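Local coordinates for protein Asp/Glu-specific dipeptidyl-peptidase (Flavobacterium psychrophilum, PDB 5JXF) that removes dipeptides from the N-terminus of oligopeptides as a serine peptidase of family S46, strictly requiring aspartate or glutamate at the P1 position, at residues A[62-65]-A[70-73]; A[109-112]-A[116-119]; A[402-407]-A[544-549]. All coordinates share one frame; numbering follows the deposited sequence.

Interaction 1: residues A[62-65]-A[70-73]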
ATOM      1  N   SER A  62       4.294 -24.342 -33.273  1.00 52.13           N
ATOM      2  CA  SER A  62       3.046 -24.294 -34.033  1.00 55.19           C
ATOM      3  C   SER A  62       1.872 -24.917 -33.288  1.00 48.45           C
ATOM      4  O   SER A  62       2.055 -25.560 -32.254  1.00 48.49           O
ATOM      5  CB  SER A  62       3.224 -25.001 -35.378  1.00 61.10           C
ATOM      6  OG  SER A  62       3.953 -24.183 -36.267  1.00 65.81           O
ATOM      7  N   ALA A  63       0.675 -24.715 -33.826  1.00 48.52           N
ATOM      8  CA  ALA A  63      -0.538 -25.315 -33.275  1.00 49.89           C
ATOM      9  C   ALA A  63      -0.383 -26.833 -33.073  1.00 45.95           C
ATOM     10  O   ALA A  63      -0.746 -27.368 -32.022  1.00 49.84           O
ATOM     11  CB  ALA A  63      -1.716 -25.016 -34.172  1.00 49.24           C
ATOM     12  N   ASP A  64       0.192 -27.513 -34.054  1.00 46.30           N
ATOM     13  CA  ASP A  64       0.342 -28.966 -33.961  1.00 50.80           C
ATOM     14  C   ASP A  64       1.310 -29.405 -32.862  1.00 50.69           C
ATOM     15  O   ASP A  64       1.240 -30.547 -32.408  1.00 47.27           O
ATOM     16  CB  ASP A  64       0.793 -29.557 -35.300  1.00 66.03           C
ATOM     17  CG  ASP A  64      -0.374 -30.052 -36.144  1.00 80.44           C
ATOM     18  OD1 ASP A  64      -0.978 -31.092 -35.789  1.00 80.24           O
ATOM     19  OD2 ASP A  64      -0.689 -29.395 -37.161  1.00 89.19           O
ATOM     20  N   ASP A  65       2.211 -28.511 -32.447  1.00 47.90           N
ATOM     21  CA  ASP A  65       3.083 -28.768 -31.303  1.00 48.09           C
ATOM     22  C   ASP A  65       2.325 -28.693 -29.981  1.00 42.42           C
ATOM     23  O   ASP A  65       2.731 -29.288 -28.983  1.00 41.72           O
ATOM     24  CB  ASP A  65       4.247 -27.763 -31.249  1.00 57.45           C
ATOM     25  CG  ASP A  65       5.215 -27.909 -32.410  1.00 64.29           C
ATOM     26  OD1 ASP A  65       5.872 -28.962 -32.504  1.00 71.73           O
ATOM     27  OD2 ASP A  65       5.360 -26.950 -33.200  1.00 67.01           O
ATOM     28  N   ASN A  70      -2.026 -37.144 -33.701  1.00 57.29           N
ATOM     29  CA  ASN A  70      -1.095 -37.926 -34.486  1.00 62.49           C
ATOM     30  C   ASN A  70       0.177 -38.255 -33.726  1.00 57.82           C
ATOM     31  O   ASN A  70       0.761 -39.310 -33.926  1.00 57.75           O
ATOM     32  CB  ASN A  70      -0.748 -37.185 -35.778  1.00 69.35           C
ATOM     33  CG  ASN A  70      -1.916 -37.131 -36.746  1.00 73.89           C
ATOM     34  OD1 ASN A  70      -2.821 -37.971 -36.696  1.00 68.04           O
ATOM     35  ND2 ASN A  70      -1.900 -36.148 -37.638  1.00 79.53           N
ATOM     36  N   HIS A  71       0.605 -37.347 -32.853  1.00 49.56           N
ATOM     37  CA  HIS A  71       1.873 -37.508 -32.164  1.00 44.83           C
ATOM     38  C   HIS A  71       1.869 -36.770 -30.821  1.00 43.50           C
ATOM     39  O   HIS A  71       0.873 -36.146 -30.452  1.00 44.26           O
ATOM     40  CB  HIS A  71       3.004 -37.007 -33.060  1.00 50.85           C
ATOM     41  CG  HIS A  71       2.770 -35.632 -33.613  1.00 57.06           C
ATOM     42  ND1 HIS A  71       2.690 -34.513 -32.813  1.00 51.62           N
ATOM     43  CD2 HIS A  71       2.595 -35.198 -34.883  1.00 53.85           C
ATOM     44  CE1 HIS A  71       2.477 -33.450 -33.567  1.00 47.19           C
ATOM     45  NE2 HIS A  71       2.419 -33.838 -34.828  1.00 52.95           N
ATOM     46  N   SER A  72       2.956 -36.858 -30.068  1.00 40.22           N
ATOM     47  CA  SER A  72       2.982 -36.175 -28.763  1.00 40.65           C
ATOM     48  C   SER A  72       2.868 -34.675 -28.964  1.00 42.90           C
ATOM     49  O   SER A  72       3.190 -34.169 -30.033  1.00 48.83           O
ATOM     50  CB  SER A  72       4.258 -36.497 -27.995  1.00 43.15           C
ATOM     51  OG  SER A  72       5.378 -35.932 -28.655  1.00 46.61           O
ATOM     52  N   SER A  73       2.390 -33.974 -27.941  1.00 43.66           N
ATOM     53  CA  SER A  73       2.274 -32.512 -27.978  1.00 43.33           C
ATOM     54  C   SER A  73       2.277 -31.936 -26.563  1.00 43.34           C
ATOM     55  O   SER A  73       2.366 -32.695 -25.593  1.00 42.47           O
ATOM     56  CB  SER A  73       1.002 -32.090 -28.700  1.00 41.41           C
ATOM     57  OG  SER A  73      -0.133 -32.525 -27.976  1.00 42.98           O
TER

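Interaction 2: residues A[109-112]-A[116-119]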
ATOM      1  N   ASN A 109      -2.826 -32.444   5.151  1.00 67.18           N
ATOM      2  CA  ASN A 109      -3.302 -33.773   5.466  1.00 72.89           C
ATOM      3  C   ASN A 109      -2.172 -34.652   6.019  1.00 66.98           C
ATOM      4  O   ASN A 109      -2.451 -35.461   6.906  1.00 68.66           O
ATOM      5  CB  ASN A 109      -3.958 -34.442   4.254  1.00 75.09           C
ATOM      6  CG  ASN A 109      -4.644 -35.752   4.618  1.00 85.01           C
ATOM      7  OD1 ASN A 109      -5.371 -35.836   5.616  1.00 86.97           O
ATOM      8  ND2 ASN A 109      -4.423 -36.780   3.806  1.00 90.83           N
ATOM      9  N   HIS A 110      -0.910 -34.529   5.569  1.00 59.61           N
ATOM     10  CA  HIS A 110       0.046 -35.360   6.309  1.00 67.38           C
ATOM     11  C   HIS A 110       0.829 -34.546   7.341  1.00 71.94           C
ATOM     12  O   HIS A 110       1.898 -34.972   7.767  1.00 77.66           O
ATOM     13  CB  HIS A 110       1.075 -36.136   5.458  1.00 71.30           C
ATOM     14  CG  HIS A 110       0.514 -36.791   4.228  1.00 75.34           C
ATOM     15  ND1 HIS A 110       0.975 -38.020   3.789  1.00 76.72           N
ATOM     16  CD2 HIS A 110      -0.239 -36.307   3.234  1.00 73.56           C
ATOM     17  CE1 HIS A 110       0.383 -38.321   2.648  1.00 73.08           C
ATOM     18  NE2 HIS A 110      -0.311 -37.273   2.248  1.00 74.21           N
ATOM     19  N   SER A 111       0.344 -33.378   7.736  1.00 69.54           N
ATOM     20  CA  SER A 111       1.063 -32.650   8.776  1.00 74.82           C
ATOM     21  C   SER A 111       0.473 -32.961  10.150  1.00 77.44           C
ATOM     22  O   SER A 111      -0.682 -33.370  10.271  1.00 70.16           O
ATOM     23  CB  SER A 111       1.030 -31.150   8.495  1.00 74.63           C
ATOM     24  OG  SER A 111       1.734 -30.871   7.299  1.00 74.45           O
ATOM     25  N   SER A 112       1.298 -32.787  11.176  1.00 82.00           N
ATOM     26  CA  SER A 112       0.899 -32.964  12.568  1.00 81.74           C
ATOM     27  C   SER A 112       1.839 -32.124  13.433  1.00 81.84           C
ATOM     28  O   SER A 112       2.595 -31.307  12.910  1.00 76.36           O
ATOM     29  CB  SER A 112       0.945 -34.438  12.979  1.00 80.01           C
ATOM     30  OG  SER A 112       2.274 -34.922  12.961  1.00 76.47           O
ATOM     31  N   ASP A 116       5.369 -31.307  11.145  1.00 78.70           N
ATOM     32  CA  ASP A 116       4.677 -30.129  10.616  1.00 71.23           C
ATOM     33  C   ASP A 116       5.217 -29.718   9.245  1.00 67.86           C
ATOM     34  O   ASP A 116       5.999 -28.775   9.138  1.00 69.43           O
ATOM     35  CB  ASP A 116       4.797 -28.968  11.616  1.00 74.94           C
ATOM     36  CG  ASP A 116       3.858 -27.813  11.303  1.00 78.13           C
ATOM     37  OD1 ASP A 116       3.065 -27.939  10.351  1.00 75.51           O
ATOM     38  OD2 ASP A 116       3.894 -26.791  12.035  1.00 80.64           O
ATOM     39  N   TYR A 117       4.779 -30.423   8.202  1.00 61.33           N
ATOM     40  CA  TYR A 117       5.208 -30.142   6.833  1.00 63.58           C
ATOM     41  C   TYR A 117       4.682 -28.813   6.323  1.00 65.18           C
ATOM     42  O   TYR A 117       5.302 -28.198   5.458  1.00 70.09           O
ATOM     43  CB  TYR A 117       4.766 -31.261   5.881  1.00 61.88           C
ATOM     44  CG  TYR A 117       5.322 -32.608   6.257  1.00 70.12           C
ATOM     45  CD1 TYR A 117       6.692 -32.824   6.276  1.00 71.27           C
ATOM     46  CD2 TYR A 117       4.483 -33.664   6.589  1.00 74.09           C
ATOM     47  CE1 TYR A 117       7.218 -34.048   6.622  1.00 74.69           C
ATOM     48  CE2 TYR A 117       5.004 -34.901   6.936  1.00 77.74           C
ATOM     49  CZ  TYR A 117       6.376 -35.086   6.950  1.00 76.02           C
ATOM     50  OH  TYR A 117       6.913 -36.305   7.294  1.00 75.53           O
ATOM     51  N   LEU A 118       3.525 -28.391   6.830  1.00 61.94           N
ATOM     52  CA  LEU A 118       3.018 -27.051   6.556  1.00 64.29           C
ATOM     53  C   LEU A 118       4.122 -26.031   6.869  1.00 66.28           C
ATOM     54  O   LEU A 118       4.501 -25.236   6.017  1.00 70.99           O
ATOM     55  CB  LEU A 118       1.749 -26.758   7.374  1.00 65.35           C
ATOM     56  CG  LEU A 118       0.459 -27.467   6.917  1.00 67.93           C
ATOM     57  CD1 LEU A 118      -0.642 -27.407   7.970  1.00 70.24           C
ATOM     58  CD2 LEU A 118      -0.042 -26.872   5.610  1.00 66.82           C
ATOM     59  N   THR A 119       4.662 -26.093   8.084  1.00 66.38           N
ATOM     60  CA  THR A 119       5.709 -25.162   8.501  1.00 64.05           C
ATOM     61  C   THR A 119       7.063 -25.479   7.866  1.00 61.89           C
ATOM     62  O   THR A 119       7.715 -24.598   7.320  1.00 69.66           O
ATOM     63  CB  THR A 119       5.871 -25.154  10.026  1.00 65.92           C
ATOM     64  OG1 THR A 119       4.607 -24.870  10.639  1.00 71.57           O
ATOM     65  CG2 THR A 119       6.886 -24.086  10.456  1.00 66.61           C
TER

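Interaction 3: residues A[402-407]-A[544-549]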
ATOM      1  N   ALA A 402     -32.063 -15.189  -4.059  1.00 76.56           N
ATOM      2  CA  ALA A 402     -30.632 -15.369  -4.301  1.00 77.03           C
ATOM      3  C   ALA A 402     -29.809 -14.935  -3.095  1.00 72.35           C
ATOM      4  O   ALA A 402     -28.895 -15.635  -2.660  1.00 67.26           O
ATOM      5  CB  ALA A 402     -30.208 -14.594  -5.537  1.00 74.09           C
ATOM      6  N   VAL A 403     -30.152 -13.774  -2.552  1.00 72.63           N
ATOM      7  CA  VAL A 403     -29.516 -13.283  -1.346  1.00 70.71           C
ATOM      8  C   VAL A 403     -29.724 -14.243  -0.174  1.00 69.00           C
ATOM      9  O   VAL A 403     -28.762 -14.678   0.454  1.00 77.31           O
ATOM     10  CB  VAL A 403     -30.057 -11.889  -0.973  1.00 73.00           C
ATOM     11  CG1 VAL A 403     -29.773 -11.575   0.485  1.00 75.44           C
ATOM     12  CG2 VAL A 403     -29.456 -10.839  -1.891  1.00 76.52           C
ATOM     13  N   SER A 404     -30.982 -14.573   0.106  1.00 76.20           N
ATOM     14  CA  SER A 404     -31.331 -15.458   1.213  1.00 80.20           C
ATOM     15  C   SER A 404     -30.664 -16.831   1.018  1.00 77.60           C
ATOM     16  O   SER A 404     -30.252 -17.492   1.977  1.00 82.57           O
ATOM     17  CB  SER A 404     -32.857 -15.592   1.316  1.00 88.14           C
ATOM     18  OG  SER A 404     -33.259 -16.217   2.523  1.00 94.60           O
ATOM     19  N   ARG A 405     -30.544 -17.245  -0.237  1.00 66.17           N
ATOM     20  CA  ARG A 405     -29.830 -18.464  -0.560  1.00 72.77           C
ATOM     21  C   ARG A 405     -28.356 -18.349  -0.169  1.00 71.51           C
ATOM     22  O   ARG A 405     -27.789 -19.263   0.435  1.00 65.88           O
ATOM     23  CB  ARG A 405     -29.956 -18.766  -2.048  1.00 75.44           C
ATOM     24  CG  ARG A 405     -29.425 -20.105  -2.444  1.00 70.56           C
ATOM     25  CD  ARG A 405     -29.593 -20.298  -3.930  1.00 70.46           C
ATOM     26  NE  ARG A 405     -28.865 -21.468  -4.413  1.00 72.43           N
ATOM     27  CZ  ARG A 405     -27.616 -21.445  -4.856  1.00 72.57           C
ATOM     28  NH1 ARG A 405     -26.937 -20.302  -4.880  1.00 63.83           N
ATOM     29  NH2 ARG A 405     -27.048 -22.569  -5.280  1.00 79.56           N
ATOM     30  N   ASP A 406     -27.742 -17.226  -0.522  1.00 73.19           N
ATOM     31  CA  ASP A 406     -26.332 -17.001  -0.211  1.00 72.95           C
ATOM     32  C   ASP A 406     -26.084 -17.100   1.282  1.00 70.96           C
ATOM     33  O   ASP A 406     -25.122 -17.727   1.725  1.00 67.31           O
ATOM     34  CB  ASP A 406     -25.874 -15.641  -0.727  1.00 76.83           C
ATOM     35  CG  ASP A 406     -25.611 -15.643  -2.217  1.00 83.71           C
ATOM     36  OD1 ASP A 406     -25.406 -16.737  -2.791  1.00 81.04           O
ATOM     37  OD2 ASP A 406     -25.599 -14.543  -2.810  1.00 92.87           O
ATOM     38  N   TYR A 407     -26.975 -16.485   2.051  1.00 74.81           N
ATOM     39  CA  TYR A 407     -26.897 -16.558   3.499  1.00 74.14           C
ATOM     40  C   TYR A 407     -27.040 -18.002   3.982  1.00 67.42           C
ATOM     41  O   TYR A 407     -26.366 -18.403   4.925  1.00 63.48           O
ATOM     42  CB  TYR A 407     -27.960 -15.656   4.151  1.00 74.90           C
ATOM     43  CG  TYR A 407     -27.561 -14.196   4.247  1.00 75.66           C
ATOM     44  CD1 TYR A 407     -26.689 -13.760   5.244  1.00 74.25           C
ATOM     45  CD2 TYR A 407     -28.053 -13.252   3.353  1.00 76.36           C
ATOM     46  CE1 TYR A 407     -26.301 -12.440   5.338  1.00 65.98           C
ATOM     47  CE2 TYR A 407     -27.672 -11.913   3.448  1.00 75.89           C
ATOM     48  CZ  TYR A 407     -26.796 -11.521   4.445  1.00 71.29           C
ATOM     49  OH  TYR A 407     -26.405 -10.208   4.548  1.00 73.90           O
ATOM     50  N   LYS A 544     -38.122 -25.335   1.257  1.00 90.06           N
ATOM     51  CA  LYS A 544     -39.532 -25.205   0.937  1.00 92.04           C
ATOM     52  C   LYS A 544     -39.944 -23.772   0.621  1.00 93.07           C
ATOM     53  O   LYS A 544     -40.842 -23.556  -0.188  1.00 97.27           O
ATOM     54  CB  LYS A 544     -40.383 -25.768   2.077  1.00 94.90           C
ATOM     55  CG  LYS A 544     -40.065 -27.226   2.411  1.00 89.83           C
ATOM     56  N   ASN A 545     -39.286 -22.791   1.230  1.00 88.47           N
ATOM     57  CA  ASN A 545     -39.755 -21.411   1.113  1.00 90.70           C
ATOM     58  C   ASN A 545     -38.832 -20.461   0.354  1.00 91.83           C
ATOM     59  O   ASN A 545     -39.122 -19.270   0.240  1.00 92.37           O
ATOM     60  CB  ASN A 545     -40.018 -20.842   2.507  1.00 93.36           C
ATOM     61  CG  ASN A 545     -40.926 -21.730   3.328  1.00 97.11           C
ATOM     62  OD1 ASN A 545     -41.738 -22.478   2.778  1.00 98.34           O
ATOM     63  ND2 ASN A 545     -40.799 -21.650   4.649  1.00 96.20           N
ATOM     64  N   ILE A 546     -37.716 -20.976  -0.152  1.00 91.98           N
ATOM     65  CA  ILE A 546     -36.784 -20.159  -0.927  1.00 87.52           C
ATOM     66  C   ILE A 546     -36.339 -20.906  -2.178  1.00 81.38           C
ATOM     67  O   ILE A 546     -36.455 -20.403  -3.299  1.00 86.61           O
ATOM     68  CB  ILE A 546     -35.536 -19.773  -0.103  1.00 83.71           C
ATOM     69  CG1 ILE A 546     -35.942 -19.297   1.293  1.00 78.34           C
ATOM     70  CG2 ILE A 546     -34.724 -18.713  -0.830  1.00 86.60           C
ATOM     71  CD1 ILE A 546     -34.790 -18.943   2.182  1.00 79.95           C
ATOM     72  N   ALA A 547     -35.843 -22.120  -1.962  1.00 95.45           N
ATOM     73  CA  ALA A 547     -35.316 -22.970  -3.031  1.00 95.95           C
ATOM     74  C   ALA A 547     -36.278 -23.237  -4.201  1.00 95.49           C
ATOM     75  O   ALA A 547     -35.849 -23.163  -5.352  1.00 98.87           O
ATOM     76  CB  ALA A 547     -34.841 -24.299  -2.446  1.00 95.48           C
ATOM     77  N   PRO A 548     -37.563 -23.563  -3.924  1.00 95.33           N
ATOM     78  CA  PRO A 548     -38.442 -23.797  -5.078  1.00101.29           C
ATOM     79  C   PRO A 548     -38.480 -22.609  -6.038  1.00102.88           C
ATOM     80  O   PRO A 548     -38.233 -22.774  -7.233  1.00103.78           O
ATOM     81  CB  PRO A 548     -39.821 -24.020  -4.435  1.00103.26           C
ATOM     82  CG  PRO A 548     -39.528 -24.500  -3.066  1.00102.77           C
ATOM     83  CD  PRO A 548     -38.279 -23.772  -2.649  1.00 97.87           C
ATOM     84  N   ARG A 549     -38.758 -21.421  -5.510  1.00 99.64           N
ATOM     85  CA  ARG A 549     -38.894 -20.242  -6.351  1.00 95.25           C
ATOM     86  C   ARG A 549     -37.575 -19.883  -7.049  1.00 88.51           C
ATOM     87  O   ARG A 549     -37.559 -19.678  -8.266  1.00 84.44           O
ATOM     88  CB  ARG A 549     -39.405 -19.065  -5.526  1.00 99.36           C
ATOM     89  CG  ARG A 549     -39.570 -17.801  -6.334  1.00102.69           C
ATOM     90  CD  ARG A 549     -40.931 -17.774  -7.041  1.00105.03           C
ATOM     91  NE  ARG A 549     -41.328 -16.410  -7.379  1.00110.68           N
ATOM     92  CZ  ARG A 549     -41.610 -15.999  -8.609  1.00107.86           C
ATOM     93  NH1 ARG A 549     -41.537 -16.850  -9.622  1.00105.47           N
ATOM     94  NH2 ARG A 549     -41.952 -14.737  -8.827  1.00111.83           N
TER

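Interaction 1: residues A[62-65]-A[70-73]
The contact of Asp64 and Asp65 with His71 and Ser73 is a small local packing of a short helix against the loop that follows it, in the N-terminal part of the S46 peptidase chain. Two backbone carbonyls on one side meet one imidazole and one serine methylene on the other, and only about 157 Å² is buried in total. The carbonyl of Asp64 faces the rim of the His71 ring: its O lies near the ring plane, 3.4 Å from CE1, the carbon between the two nitrogens. CG of His71 sits between its backbone N and carbonyl carbon (chi1 51°), which brings the ring to Asp64 O while leaving ND1 within bonding distance of Ser72 O. There it is fixed by a neighbour in sequence, because His71 ND1 donates to Ser72 O at 2.8 Å in a nearly straight bond of 167°, with the acceptor almost in the ring plane. NE2 of His71 is 4.5 Å from Asp64 OD1, too long for a salt bridge, although the carboxylate might still favour a protonated ring. A second touch comes from Ser73, whose CB lies 3.3 Å from Asp65 O. Asp65 itself turns its carboxylate back to the start of the helix, where its OD2 accepts from Ser62 N at 2.8 Å through the lone pair facing away from OD1. The ends of the loop are tied as well: Ser73 N donates to Asp76, Ser73 OG makes a weak bond to Ile66 O, and Asp65 and Leu74 share a backbone bond. Just before helix 63-66, Ser62 touches Glu51 and Lys55 of helix 49-57, while the loop runs on to strand 80-81 of an antiparallel sheet.

Interaction 2: residues A[109-112]-A[116-119]
Asp116, Tyr117 and Leu118 close against His110, Ser111 and Ser112 at a helix-loop-helix turn, where helix 100-109, which carries the predicted catalytic His101, gives way to helix 117-120. Asp116 is the N-cap: with CG anti to its backbone N (chi1 -167°), its OD1 takes a weak bond from Thr119 N, while its CB rests 3.5 Å from Ser112 O. OD2 of the same carboxylate is also bonded by Asn328. At Tyr117 the ring presents its edge to the loop, and His110 O lies near the ring plane, 3.1 Å from CD2 and 3.2 Å from CE2; Phe122 meets this ring edge-to-face. Leu118 N then donates to Ser111 OG at 3.1 Å, the N-H...O angle bent to 141°, and the same hydroxyl is bonded to Ile107 O. With an alanine at position 111, Leu118 N and Ile107 O are both likely to lose this partner, removing a tie between helix 100-109 and the start of helix 117-120. The side chain of Leu118 turns to Phe104, Ile107 and Gln108 of helix 100-109, with its CG 4.0 Å from Ser111 CB.

Interaction 3: residues A[402-407]-A[544-549]
Ser404 and Ile546 make nearly all of this contact, a single close touch between a hydroxyl and a methyl. Ser404 OG stands 3.1 Å from Ile546 CD1, a short approach for an oxygen and a methyl carbon; Ser404 CB lies 4.0 Å from the same CD1. The isoleucine reaches across with an extended CG1 arm (chi2 178°), so that CD1 is carried straight out from its backbone to the serine. Its shorter branch, CG2, comes no nearer than 4.5 Å to the backbone N of Arg405. The serine meets it with OG anti to its own backbone N (chi1 -168°), the rotation that places the oxygen at the methyl. About 114 Å² is buried between the two segments, most of it on these two residues.

Behind Ser404 stands an unbroken stretch of helix 386-415, where Asp406 N bonds to Ala402 O at 2.9 Å and Tyr407 N to Val403 O at 3.0 Å. Ile546 has a different setting: it is the one residue between helix 530-545 and helix 547-571, leaving helical geometry (phi -135°) at the end of the first and standing at the N-cap position of the second. From this break its side chain points to helix 386-415. Around this pair Ser404 also touches Tyr474, Pro479 and Phe482, from helix 460-477 and the loop after it, while Tyr542 of helix 530-545 is touched by both Arg405 and Ala547. On the same helix as Ser404, Ala402 and Tyr407 rest on helix 295-325. This is packing of a helix against the break between two others, within the large all-helical portion of the chain, the kind of domain that S46 peptidases carry alongside their chymotrypsin-like catalytic domain.

How the interactions relate
The three contacts follow in series along the chain and none touches another. Centre to centre, interaction 2 lies about 40 Å from interaction 1 and about 39 Å from interaction 3; interactions 1 and 3, on opposite sides of the chain's centre, are about 48 Å apart. Only interaction 2 is near the catalytic machinery: the side chain of Leu118 is about 9 Å from that of His101 and about 11 Å from both the side chain of Asp237 and the bound arginine. Leu118 packs on helix 100-109, which carries His101, and so may lie in a second layer around the probable triad. Interaction 1 joins a short helix to its following loop, interaction 3 joins helices.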